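Long-range contacts in dihydroorotase (Saccharomyces cerevisiae, PDB 6L0B), which catalyses the zinc-dependent, reversible interconversion of N-carbamoyl-L-aspartate and dihydroorotate, the third step of de novo pyrimidine synthesis: residues Thr10-Val15 with Phe253-Asp258; Tyr39-Leu44 with Leu71-Leu76. One frame throughout, in Å; residues are numbered along the deposited sequence.

Contact 1: residues Thr10-Val15 with Phe253-Asp258; sequences TCDMHV and FFFGSD. With ZN (zinc ion), chain E; URF (5-fluorouracil), chain G.
Met13 and Gly256 bring the two backbones closest, CA to CA 4.4 Å, where the segments run 47° apart and Met13 N donates a hydrogen bond to Phe255 O. The carboxylate of Asp12 makes two hydrogen bonds to Ser257. Its CG stands anti to the backbone N (chi1 171°), which carries both oxygens to the turn after strand 253-255. Asp12 OD1 accepts from Ser257 N at 2.6 Å and, within its own segment, from His14 N, closing an Asx turn; the two N-H groups come from opposite faces of the carboxylate plane. Asp12 OD2 takes Ser257 OG on its syn side at 2.9 Å, and Gln280 also binds this oxygen, while Ser257 OG has a further partner in Ser259 N. The Phe255 ring turns one face to Asp12 OD1 and Ser257 N and its edge to Cys11 O, with CE2 3.9 Å from Asp12 CB. Here the first and last strands of the TIM barrel of the metallo-dependent hydrolases meet, with zinc ligands at the C-terminal end of the first and in the loop just after the last. His14 NE2 binds the zinc ion at 2.2 Å and Asp258 OD1 at 2.3 Å. Imidazole and carboxylate point the same way, planes 52° apart, with His14 CD2 3.4 Å from Asp258 CB. His16 also binds this zinc. Asp258 N makes a weak bond to His14 O, and Asp258 OD2 lies 3.6 Å from O2 of 5-fluorouracil.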
ATOM      1  N   THR A  10      13.752 -14.167  27.525  1.00 41.87           N
ATOM      2  CA  THR A  10      13.423 -13.373  26.364  1.00 42.98           C
ATOM      3  C   THR A  10      12.410 -12.295  26.730  1.00 46.57           C
ATOM      4  O   THR A  10      11.507 -12.505  27.550  1.00 47.30           O
ATOM      5  CB  THR A  10      12.824 -14.270  25.297  1.00 40.15           C
ATOM      6  OG1 THR A  10      11.825 -15.084  25.920  1.00 36.40           O
ATOM      7  CG2 THR A  10      13.882 -15.160  24.707  1.00 38.34           C
ATOM      8  N   CYS A  11      12.530 -11.149  26.064  1.00 42.79           N
ATOM      9  CA  CYS A  11      11.641 -10.020  26.296  1.00 45.20           C
ATOM     10  C   CYS A  11      11.157  -9.480  24.956  1.00 44.83           C
ATOM     11  O   CYS A  11      11.963  -9.234  24.049  1.00 39.42           O
ATOM     12  CB  CYS A  11      12.317  -8.919  27.115  1.00 46.33           C
ATOM     13  SG  CYS A  11      14.009  -8.569  26.671  1.00 57.59           S
ATOM     14  N   ASP A  12       9.845  -9.243  24.866  1.00 43.48           N
ATOM     15  CA  ASP A  12       9.184  -8.604  23.723  1.00 44.35           C
ATOM     16  C   ASP A  12       8.591  -7.297  24.239  1.00 43.57           C
ATOM     17  O   ASP A  12       7.561  -7.291  24.919  1.00 40.99           O
ATOM     18  CB  ASP A  12       8.098  -9.511  23.130  1.00 43.20           C
ATOM     19  CG  ASP A  12       7.217  -8.809  22.075  1.00 43.96           C
ATOM     20  OD1 ASP A  12       7.467  -7.641  21.686  1.00 39.59           O
ATOM     21  OD2 ASP A  12       6.242  -9.460  21.634  1.00 46.70           O
ATOM     22  N   MET A  13       9.252  -6.188  23.921  1.00 47.31           N
ATOM     23  CA  MET A  13       8.938  -4.906  24.531  1.00 46.39           C
ATOM     24  C   MET A  13       7.926  -4.086  23.729  1.00 43.16           C
ATOM     25  O   MET A  13       7.962  -2.843  23.756  1.00 41.15           O
ATOM     26  CB  MET A  13      10.241  -4.162  24.766  1.00 45.87           C
ATOM     27  CG  MET A  13      11.196  -4.994  25.635  1.00 49.88           C
ATOM     28  SD  MET A  13      10.732  -5.308  27.385  1.00 53.18           S
ATOM     29  CE  MET A  13       9.612  -6.686  27.330  1.00 48.29           C
ATOM     30  N   HIS A  14       6.997  -4.760  23.043  1.00 42.92           N
ATOM     31  CA  HIS A  14       5.930  -4.091  22.295  1.00 39.35           C
ATOM     32  C   HIS A  14       4.850  -5.138  22.010  1.00 40.26           C
ATOM     33  O   HIS A  14       4.878  -5.803  20.976  1.00 44.88           O
ATOM     34  CB  HIS A  14       6.438  -3.473  21.017  1.00 34.82           C
ATOM     35  CG  HIS A  14       5.529  -2.428  20.446  1.00 34.72           C
ATOM     36  ND1 HIS A  14       5.955  -1.146  20.170  1.00 32.05           N
ATOM     37  CD2 HIS A  14       4.221  -2.473  20.090  1.00 32.89           C
ATOM     38  CE1 HIS A  14       4.952  -0.450  19.666  1.00 30.28           C
ATOM     39  NE2 HIS A  14       3.891  -1.232  19.607  1.00 30.55           N
ATOM     40  N   VAL A  15       3.895  -5.256  22.916  1.00 35.56           N
ATOM     41  CA  VAL A  15       2.888  -6.300  22.840  1.00 36.69           C
ATOM     42  C   VAL A  15       1.512  -5.657  22.925  1.00 39.77           C
ATOM     43  O   VAL A  15       1.320  -4.687  23.665  1.00 44.10           O
ATOM     44  CB  VAL A  15       3.078  -7.340  23.965  1.00 37.46           C
ATOM     45  CG1 VAL A  15       1.977  -8.380  23.907  1.00 38.96           C
ATOM     46  CG2 VAL A  15       4.452  -8.008  23.885  1.00 37.30           C
ATOM     47  N   PHE A 253      19.275  -1.251  19.836  1.00 44.73           N
ATOM     48  CA  PHE A 253      18.283  -1.960  19.042  1.00 40.41           C
ATOM     49  C   PHE A 253      17.922  -3.225  19.791  1.00 38.32           C
ATOM     50  O   PHE A 253      18.816  -3.977  20.185  1.00 44.79           O
ATOM     51  CB  PHE A 253      18.819  -2.313  17.652  1.00 38.53           C
ATOM     52  CG  PHE A 253      19.206  -1.132  16.835  1.00 40.11           C
ATOM     53  CD1 PHE A 253      18.270  -0.159  16.519  1.00 38.89           C
ATOM     54  CD2 PHE A 253      20.506  -0.971  16.398  1.00 41.08           C
ATOM     55  CE1 PHE A 253      18.618   0.945  15.760  1.00 38.30           C
ATOM     56  CE2 PHE A 253      20.865   0.138  15.636  1.00 40.71           C
ATOM     57  CZ  PHE A 253      19.913   1.096  15.318  1.00 40.03           C
ATOM     58  N   PHE A 254      16.636  -3.429  20.062  1.00 36.88           N
ATOM     59  CA  PHE A 254      16.218  -4.708  20.615  1.00 37.23           C
ATOM     60  C   PHE A 254      14.785  -5.028  20.191  1.00 36.59           C
ATOM     61  O   PHE A 254      14.077  -4.209  19.604  1.00 36.62           O
ATOM     62  CB  PHE A 254      16.396  -4.745  22.137  1.00 35.51           C
ATOM     63  CG  PHE A 254      15.815  -3.572  22.865  1.00 35.68           C
ATOM     64  CD1 PHE A 254      16.637  -2.565  23.347  1.00 37.25           C
ATOM     65  CD2 PHE A 254      14.459  -3.499  23.110  1.00 36.67           C
ATOM     66  CE1 PHE A 254      16.129  -1.495  24.037  1.00 37.41           C
ATOM     67  CE2 PHE A 254      13.923  -2.423  23.807  1.00 39.31           C
ATOM     68  CZ  PHE A 254      14.765  -1.414  24.272  1.00 39.52           C
ATOM     69  N   PHE A 255      14.335  -6.212  20.569  1.00 35.56           N
ATOM     70  CA  PHE A 255      13.117  -6.771  20.016  1.00 36.68           C
ATOM     71  C   PHE A 255      11.867  -6.206  20.684  1.00 39.49           C
ATOM     72  O   PHE A 255      11.781  -6.140  21.914  1.00 46.66           O
ATOM     73  CB  PHE A 255      13.128  -8.280  20.174  1.00 34.29           C
ATOM     74  CG  PHE A 255      11.899  -8.943  19.648  1.00 34.57           C
ATOM     75  CD1 PHE A 255      11.454  -8.674  18.361  1.00 34.39           C
ATOM     76  CD2 PHE A 255      11.193  -9.844  20.435  1.00 33.90           C
ATOM     77  CE1 PHE A 255      10.335  -9.293  17.864  1.00 34.58           C
ATOM     78  CE2 PHE A 255      10.077 -10.469  19.949  1.00 34.57           C
ATOM     79  CZ  PHE A 255       9.647 -10.196  18.652  1.00 36.04           C
ATOM     80  N   GLY A 256      10.900  -5.814  19.854  1.00 38.64           N
ATOM     81  CA  GLY A 256       9.553  -5.455  20.243  1.00 34.52           C
ATOM     82  C   GLY A 256       8.606  -5.817  19.112  1.00 34.77           C
ATOM     83  O   GLY A 256       8.598  -5.149  18.079  1.00 35.35           O
ATOM     84  N   SER A 257       7.801  -6.866  19.278  1.00 31.33           N
ATOM     85  CA  SER A 257       7.119  -7.439  18.124  1.00 35.23           C
ATOM     86  C   SER A 257       6.036  -6.532  17.545  1.00 36.06           C
ATOM     87  O   SER A 257       5.789  -6.577  16.341  1.00 36.76           O
ATOM     88  CB  SER A 257       6.473  -8.769  18.501  1.00 37.13           C
ATOM     89  OG  SER A 257       5.219  -8.532  19.140  1.00 39.80           O
ATOM     90  N   ASP A 258       5.378  -5.719  18.367  1.00 34.28           N
ATOM     91  CA  ASP A 258       4.111  -5.087  17.985  1.00 35.14           C
ATOM     92  C   ASP A 258       3.174  -6.108  17.351  1.00 35.28           C
ATOM     93  O   ASP A 258       2.531  -5.865  16.325  1.00 37.74           O
ATOM     94  CB  ASP A 258       4.332  -3.896  17.049  1.00 35.14           C
ATOM     95  CG  ASP A 258       3.039  -3.130  16.728  1.00 35.55           C
ATOM     96  OD1 ASP A 258       2.054  -3.214  17.494  1.00 36.32           O
ATOM     97  OD2 ASP A 258       3.020  -2.422  15.706  1.00 36.58           O
TER
HETATM   98 ZN    ZN E 401       1.888  -1.181  18.639  1.00 43.03          ZN
HETATM   99  N1  URF G 403      -0.716  -0.881  14.843  1.00 45.38           N
HETATM  100  C2  URF G 403      -0.229  -0.379  16.152  1.00 43.88           C
HETATM  101  N3  URF G 403      -1.048  -0.731  17.351  1.00 40.36           N
HETATM  102  C4  URF G 403      -2.261  -1.534  17.218  1.00 38.84           C
HETATM  103  C5  URF G 403      -2.730  -2.007  15.911  1.00 41.44           C
HETATM  104  C6  URF G 403      -1.940  -1.660  14.757  1.00 42.81           C
HETATM  105  O2  URF G 403       0.775   0.282  16.238  1.00 36.76           O
HETATM  106  O4  URF G 403      -2.943  -1.863  18.124  1.00 37.22           O
HETATM  107  F5  URF G 403      -3.911  -2.735  15.894  1.00 36.74           F

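Contact 2: residues Tyr39-Leu44 with Leu71-Leu76; sequences YIMPNL and LMSFYL. With URF (5-fluorouracil), chain G.
Tyr39 and Leu71 form a parallel beta bridge, the last regular pairing before strands 37-40 and 69-71 of the barrel give way to loops. Two hydrogen bonds cross the contact. Ile40 N donates to Leu71 O at 2.6 Å. Two residues on, a side chain takes over from the backbone: Ser73 OG, set between its own N and carbonyl carbon (chi1 75°), donates to Ile40 O at 2.9 Å, in the carbonyl plane and on a lone pair. Apolar contacts fill the remainder. Leu71 CB sits at the edge of the Tyr39 ring, 3.7 Å from CD1, the two side chains crossing at about a right angle. Ile40 and Met72 run side by side, CG1 to SD 3.7 Å. Further along, Pro42 CB packs on Tyr75 CB at 3.6 Å, and the Tyr75 ring turns its edge to Asn43 CA. The outward bonds are polar: Tyr75 OH bonds to Asn107 O, and Asn43 ND2 donates to O4 of 5-fluorouracil at 2.8 Å. Because Asn43 OD1 accepts from His16 ND1 and ND2 also donates to Thr106 O, these partners probably fix the rotation of the amide and present its N-H side to the pyrimidine carbonyl in the active site.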
ATOM      1  N   TYR A  39       6.116  -6.287  27.418  1.00 42.59           N
ATOM      2  CA  TYR A  39       5.652  -4.935  27.739  1.00 42.90           C
ATOM      3  C   TYR A  39       4.275  -4.714  27.111  1.00 40.91           C
ATOM      4  O   TYR A  39       4.154  -4.704  25.885  1.00 43.74           O
ATOM      5  CB  TYR A  39       6.659  -3.905  27.224  1.00 39.52           C
ATOM      6  CG  TYR A  39       6.321  -2.487  27.553  1.00 42.17           C
ATOM      7  CD1 TYR A  39       6.441  -2.015  28.850  1.00 45.34           C
ATOM      8  CD2 TYR A  39       5.894  -1.596  26.570  1.00 44.98           C
ATOM      9  CE1 TYR A  39       6.143  -0.697  29.171  1.00 43.87           C
ATOM     10  CE2 TYR A  39       5.596  -0.269  26.875  1.00 44.10           C
ATOM     11  CZ  TYR A  39       5.725   0.175  28.180  1.00 45.73           C
ATOM     12  OH  TYR A  39       5.442   1.488  28.507  1.00 47.39           O
ATOM     13  N   ILE A  40       3.240  -4.528  27.938  1.00 38.18           N
ATOM     14  CA  ILE A  40       1.857  -4.486  27.450  1.00 41.88           C
ATOM     15  C   ILE A  40       1.472  -3.052  27.084  1.00 42.44           C
ATOM     16  O   ILE A  40       1.779  -2.107  27.818  1.00 44.08           O
ATOM     17  CB  ILE A  40       0.879  -5.085  28.481  1.00 41.85           C
ATOM     18  CG1 ILE A  40       1.348  -6.474  28.903  1.00 43.96           C
ATOM     19  CG2 ILE A  40      -0.547  -5.208  27.898  1.00 35.69           C
ATOM     20  CD1 ILE A  40       1.496  -7.421  27.752  1.00 45.37           C
ATOM     21  N   MET A  41       0.819  -2.887  25.940  1.00 39.42           N
ATOM     22  CA  MET A  41       0.479  -1.577  25.397  1.00 40.06           C
ATOM     23  C   MET A  41      -0.928  -1.124  25.811  1.00 40.66           C
ATOM     24  O   MET A  41      -1.775  -1.954  26.173  1.00 37.55           O
ATOM     25  CB  MET A  41       0.608  -1.594  23.874  1.00 37.80           C
ATOM     26  CG  MET A  41       2.066  -1.479  23.385  1.00 40.21           C
ATOM     27  SD  MET A  41       2.981  -0.020  23.981  1.00 39.45           S
ATOM     28  CE  MET A  41       4.610  -0.340  23.250  1.00 36.58           C
ATOM     29  N   PRO A  42      -1.193   0.186  25.851  1.00 43.94           N
ATOM     30  CA  PRO A  42      -2.423   0.692  26.491  1.00 42.52           C
ATOM     31  C   PRO A  42      -3.589   1.063  25.569  1.00 39.95           C
ATOM     32  O   PRO A  42      -4.583   1.601  26.077  1.00 36.45           O
ATOM     33  CB  PRO A  42      -1.904   1.961  27.177  1.00 45.90           C
ATOM     34  CG  PRO A  42      -0.867   2.509  26.158  1.00 43.92           C
ATOM     35  CD  PRO A  42      -0.315   1.297  25.417  1.00 43.83           C
ATOM     36  N   ASN A  43      -3.513   0.811  24.259  1.00 38.13           N
ATOM     37  CA  ASN A  43      -4.503   1.329  23.316  1.00 38.67           C
ATOM     38  C   ASN A  43      -5.741   0.426  23.253  1.00 41.31           C
ATOM     39  O   ASN A  43      -6.097  -0.153  22.224  1.00 38.13           O
ATOM     40  CB  ASN A  43      -3.865   1.504  21.947  1.00 38.21           C
ATOM     41  CG  ASN A  43      -3.474   0.182  21.328  1.00 34.34           C
ATOM     42  OD1 ASN A  43      -3.284  -0.804  22.054  1.00 32.18           O
ATOM     43  ND2 ASN A  43      -3.386   0.138  19.999  1.00 29.42           N
ATOM     44  N   LEU A  44      -6.369   0.255  24.412  1.00 43.37           N
ATOM     45  CA  LEU A  44      -7.670  -0.394  24.494  1.00 42.00           C
ATOM     46  C   LEU A  44      -8.747   0.674  24.307  1.00 42.79           C
ATOM     47  O   LEU A  44      -8.445   1.865  24.178  1.00 44.43           O
ATOM     48  CB  LEU A  44      -7.830  -1.145  25.819  1.00 44.04           C
ATOM     49  CG  LEU A  44      -7.131  -2.472  26.138  1.00 43.56           C
ATOM     50  CD1 LEU A  44      -5.676  -2.398  25.829  1.00 42.61           C
ATOM     51  CD2 LEU A  44      -7.316  -2.792  27.611  1.00 41.06           C
ATOM     52  N   LEU A  71       5.036  -6.155  32.078  1.00 48.29           N
ATOM     53  CA  LEU A  71       5.310  -4.740  32.258  1.00 48.38           C
ATOM     54  C   LEU A  71       4.187  -3.934  31.608  1.00 47.17           C
ATOM     55  O   LEU A  71       3.866  -4.136  30.431  1.00 44.18           O
ATOM     56  CB  LEU A  71       6.671  -4.370  31.668  1.00 48.40           C
ATOM     57  CG  LEU A  71       7.829  -5.334  31.970  1.00 48.97           C
ATOM     58  CD1 LEU A  71       9.141  -4.761  31.449  1.00 49.04           C
ATOM     59  CD2 LEU A  71       7.945  -5.664  33.463  1.00 44.67           C
ATOM     60  N   MET A  72       3.565  -3.063  32.390  1.00 46.09           N
ATOM     61  CA  MET A  72       2.399  -2.333  31.927  1.00 42.67           C
ATOM     62  C   MET A  72       2.793  -0.890  31.592  1.00 42.44           C
ATOM     63  O   MET A  72       3.902  -0.423  31.903  1.00 40.61           O
ATOM     64  CB  MET A  72       1.274  -2.396  32.959  1.00 36.93           C
ATOM     65  CG  MET A  72       0.881  -3.818  33.407  1.00 37.73           C
ATOM     66  SD  MET A  72       0.288  -5.039  32.200  1.00 42.45           S
ATOM     67  CE  MET A  72      -1.416  -4.571  32.026  1.00 43.32           C
ATOM     68  N   SER A  73       1.856  -0.197  30.937  1.00 37.50           N
ATOM     69  CA  SER A  73       2.067   1.137  30.406  1.00 38.19           C
ATOM     70  C   SER A  73       0.779   1.933  30.492  1.00 41.71           C
ATOM     71  O   SER A  73      -0.317   1.373  30.555  1.00 41.13           O
ATOM     72  CB  SER A  73       2.536   1.110  28.939  1.00 38.93           C
ATOM     73  OG  SER A  73       1.500   0.800  28.020  1.00 40.79           O
ATOM     74  N   PHE A  74       0.936   3.258  30.461  1.00 42.68           N
ATOM     75  CA  PHE A  74      -0.158   4.215  30.347  1.00 44.75           C
ATOM     76  C   PHE A  74      -0.272   4.712  28.910  1.00 46.63           C
ATOM     77  O   PHE A  74       0.695   4.730  28.148  1.00 46.18           O
ATOM     78  CB  PHE A  74       0.066   5.416  31.273  1.00 46.15           C
ATOM     79  CG  PHE A  74      -0.473   5.232  32.652  1.00 47.48           C
ATOM     80  CD1 PHE A  74      -1.460   4.297  32.903  1.00 48.96           C
ATOM     81  CD2 PHE A  74       0.006   6.004  33.702  1.00 46.94           C
ATOM     82  CE1 PHE A  74      -1.968   4.129  34.192  1.00 50.45           C
ATOM     83  CE2 PHE A  74      -0.495   5.848  34.987  1.00 49.69           C
ATOM     84  CZ  PHE A  74      -1.484   4.913  35.235  1.00 51.11           C
ATOM     85  N   TYR A  75      -1.463   5.167  28.560  1.00 46.66           N
ATOM     86  CA  TYR A  75      -1.710   5.760  27.254  1.00 46.57           C
ATOM     87  C   TYR A  75      -1.555   7.265  27.393  1.00 44.23           C
ATOM     88  O   TYR A  75      -2.235   7.881  28.220  1.00 45.70           O
ATOM     89  CB  TYR A  75      -3.108   5.371  26.780  1.00 45.13           C
ATOM     90  CG  TYR A  75      -3.555   5.776  25.381  1.00 45.30           C
ATOM     91  CD1 TYR A  75      -3.792   7.116  25.050  1.00 42.14           C
ATOM     92  CD2 TYR A  75      -3.849   4.800  24.427  1.00 44.00           C
ATOM     93  CE1 TYR A  75      -4.252   7.468  23.791  1.00 44.36           C
ATOM     94  CE2 TYR A  75      -4.313   5.138  23.180  1.00 41.90           C
ATOM     95  CZ  TYR A  75      -4.519   6.466  22.857  1.00 42.99           C
ATOM     96  OH  TYR A  75      -4.984   6.768  21.590  1.00 38.91           O
ATOM     97  N   LEU A  76      -0.611   7.843  26.647  1.00 45.28           N
ATOM     98  CA  LEU A  76      -0.389   9.279  26.746  1.00 48.17           C
ATOM     99  C   LEU A  76      -1.661   9.978  26.289  1.00 49.10           C
ATOM    100  O   LEU A  76      -1.984   9.970  25.097  1.00 50.84           O
ATOM    101  CB  LEU A  76       0.824   9.715  25.924  1.00 47.54           C
ATOM    102  CG  LEU A  76       1.228  11.174  26.147  1.00 48.51           C
ATOM    103  CD1 LEU A  76       1.410  11.434  27.620  1.00 45.85           C
ATOM    104  CD2 LEU A  76       2.490  11.537  25.373  1.00 48.48           C
TER
HETATM  105  N1  URF G 403      -0.716  -0.881  14.843  1.00 45.38           N
HETATM  106  C2  URF G 403      -0.229  -0.379  16.152  1.00 43.88           C
HETATM  107  N3  URF G 403      -1.048  -0.731  17.351  1.00 40.36           N
HETATM  108  C4  URF G 403      -2.261  -1.534  17.218  1.00 38.84           C
HETATM  109  C5  URF G 403      -2.730  -2.007  15.911  1.00 41.44           C
HETATM  110  C6  URF G 403      -1.940  -1.660  14.757  1.00 42.81           C
HETATM  111  O2  URF G 403       0.775   0.282  16.238  1.00 36.76           O
HETATM  112  O4  URF G 403      -2.943  -1.863  18.124  1.00 37.22           O
HETATM  113  F5  URF G 403      -3.911  -2.735  15.894  1.00 36.74           F

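Overall arrangement
After strand 4-8 of a separate antiparallel sheet, the chain enters the barrel with strand 11-15, and strand 37-40 then pairs with it in parallel. The chain passes through helix 51-64 and returns along strand 69-71, where contact 2 completes a beta-alpha-beta crossover. Contact 1 closes only at strand 253-255 and the loop after it, so its loop of 237 residues encloses contact 2 entirely. It joins the start of the barrel to its last strand, whereas contact 2 joins neighbours in sequence order. The two contacts, their centres about 14 Å apart, meet through Val15, whose N and O probably bond to Tyr39 O and Met41 N. Both reach 5-fluorouracil, contact 1 beside the zinc ion and contact 2 through Asn43.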